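Local coordinates for cell division protein SepF (Methanobrevibacter smithii, PDB 7AL1) that binds the tubulin-like protein FtsZ and probably links it to the cell membrane during archaeal cell division, at residues A[23-28]-A[58-63]. Residues are numbered along the deposited sequence; the frame is centred on the assembly and turned at random. Where two conformers were deposited one is given.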
# COMPACT_ATOMS: atom_id res chain seq x y z
N ASP A 23 -15.48 15.78 -2.35
CA ASP A 23 -14.31 16.62 -2.14
C ASP A 23 -13.12 15.77 -1.71
O ASP A 23 -11.98 16.05 -2.08
CB ASP A 23 -14.60 17.70 -1.12
CG ASP A 23 -15.60 18.71 -1.62
OD1 ASP A 23 -15.77 18.85 -2.85
OD2 ASP A 23 -16.24 19.37 -0.77
N ASP A 24 -13.36 14.73 -0.90
CA ASP A 24 -12.25 13.88 -0.51
C ASP A 24 -11.66 13.18 -1.73
O ASP A 24 -10.44 12.97 -1.83
CB ASP A 24 -12.71 12.81 0.48
CG ASP A 24 -13.07 13.38 1.82
OD1 ASP A 24 -12.70 14.54 2.11
OD2 ASP A 24 -13.73 12.64 2.60
N ILE A 25 -12.53 12.76 -2.66
CA ILE A 25 -12.04 12.17 -3.90
C ILE A 25 -11.14 13.15 -4.63
O ILE A 25 -10.07 12.79 -5.14
CB ILE A 25 -13.21 11.72 -4.78
CG1 ILE A 25 -14.01 10.58 -4.12
CG2 ILE A 25 -12.72 11.26 -6.15
CD1 ILE A 25 -15.40 10.33 -4.77
N ASN A 26 -11.57 14.41 -4.75
CA ASN A 26 -10.80 15.39 -5.49
C ASN A 26 -9.51 15.70 -4.77
O ASN A 26 -8.52 16.01 -5.42
CB ASN A 26 -11.68 16.60 -5.76
CG ASN A 26 -12.68 16.31 -6.87
OD1 ASN A 26 -12.39 15.53 -7.78
ND2 ASN A 26 -13.85 16.91 -6.79
N TYR A 27 -9.48 15.56 -3.45
CA TYR A 27 -8.22 15.68 -2.74
C TYR A 27 -7.27 14.55 -3.10
O TYR A 27 -6.07 14.78 -3.24
CB TYR A 27 -8.49 15.70 -1.23
CG TYR A 27 -7.24 15.79 -0.39
CD1 TYR A 27 -6.53 16.98 -0.28
CD2 TYR A 27 -6.75 14.68 0.26
CE1 TYR A 27 -5.38 17.04 0.51
CE2 TYR A 27 -5.61 14.74 1.05
CZ TYR A 27 -4.93 15.91 1.14
OH TYR A 27 -3.80 15.93 1.92
N VAL A 28 -7.78 13.31 -3.18
CA VAL A 28 -6.96 12.18 -3.62
C VAL A 28 -6.33 12.50 -4.97
O VAL A 28 -5.14 12.29 -5.18
CB VAL A 28 -7.81 10.90 -3.70
CG1 VAL A 28 -7.11 9.81 -4.45
CG2 VAL A 28 -8.19 10.43 -2.33
N GLY A 58 -14.38 5.76 -9.14
CA GLY A 58 -13.85 4.89 -10.18
C GLY A 58 -13.59 5.63 -11.47
O GLY A 58 -12.60 5.36 -12.16
N GLU A 59 -14.46 6.59 -11.80
CA GLU A 59 -14.24 7.37 -13.02
C GLU A 59 -13.02 8.26 -12.89
O GLU A 59 -12.27 8.44 -13.86
CB GLU A 59 -15.48 8.20 -13.34
CG GLU A 59 -16.67 7.36 -13.79
CD GLU A 59 -17.98 8.12 -13.78
OE1 GLU A 59 -17.96 9.33 -13.46
OE2 GLU A 59 -19.03 7.52 -14.09
N LYS A 60 -12.77 8.83 -11.70
CA LYS A 60 -11.59 9.66 -11.52
C LYS A 60 -10.32 8.82 -11.56
O LYS A 60 -9.28 9.26 -12.06
CB LYS A 60 -11.68 10.44 -10.21
CG LYS A 60 -12.88 11.37 -10.11
CD LYS A 60 -12.69 12.70 -10.81
CE LYS A 60 -13.86 13.63 -10.51
NZ LYS A 60 -13.47 15.06 -10.37
N ILE A 61 -10.37 7.60 -11.02
CA ILE A 61 -9.21 6.71 -11.12
C ILE A 61 -8.93 6.40 -12.58
O ILE A 61 -7.77 6.42 -13.02
CB ILE A 61 -9.43 5.46 -10.25
CG1 ILE A 61 -9.41 5.85 -8.77
CG2 ILE A 61 -8.38 4.41 -10.54
CD1 ILE A 61 -9.96 4.80 -7.83
N LYS A 62 -9.98 6.13 -13.36
CA LYS A 62 -9.83 5.89 -14.79
C LYS A 62 -9.14 7.06 -15.47
O LYS A 62 -8.20 6.87 -16.26
CB LYS A 62 -11.22 5.68 -15.38
CG LYS A 62 -11.26 5.39 -16.84
CD LYS A 62 -12.71 5.43 -17.35
CE LYS A 62 -13.64 4.56 -16.52
NZ LYS A 62 -13.12 3.18 -16.29
N GLN A 63 -9.57 8.28 -15.15
CA GLN A 63 -8.98 9.47 -15.75
C GLN A 63 -7.50 9.61 -15.36
O GLN A 63 -6.66 9.99 -16.19
CB GLN A 63 -9.81 10.69 -15.35
CG GLN A 63 -9.42 12.01 -16.03
CD GLN A 63 -10.45 13.12 -15.83
OE1 GLN A 63 -10.88 13.76 -16.79
NE2 GLN A 63 -10.86 13.33 -14.58
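Lys60 reaches from one helix to its neighbour and makes two unlike contacts on the way, a simple case of a long amphipathic side chain whose methylenes pack on a hydrophobic neighbour while its ammonium group donates a hydrogen bond. Its root packs on Ile25: CG of Lys60 lies 4.0 Å from the methyl CG2 of Ile25, the two side chains running nearly perpendicular. That methyl stands anti to the backbone nitrogen while the CG1 branch takes the place beside it (chi1 -65°), which presents CG2 to the lysine. Farther out, the lysine chain bends at chi2 (-82°) and again at its end, and these kinks carry the ammonium group to the carboxamide of Asn26. There NZ of Lys60 donates a hydrogen bond of 2.8 Å to OD1 of Asn26. The nitrogen lies in the carbonyl plane, on an oxygen lone pair, with a C=O...N angle of 133°. Ile25 is buried, whereas the hydrogen bond joins two partly exposed residues. The backbones stay well apart, with CA of Ile25 and CA of Lys60 8.0 Å from each other, and side chains alone bridge the gap. In this C-terminal SepF domain, helix 22-33 forms the beta-alpha-beta crossover between parallel strands 13-17 and 39-42; it and helix 51-68 pack on the mixed sheet, Val28 and Ile61 both touching Leu41 of strand 39-42.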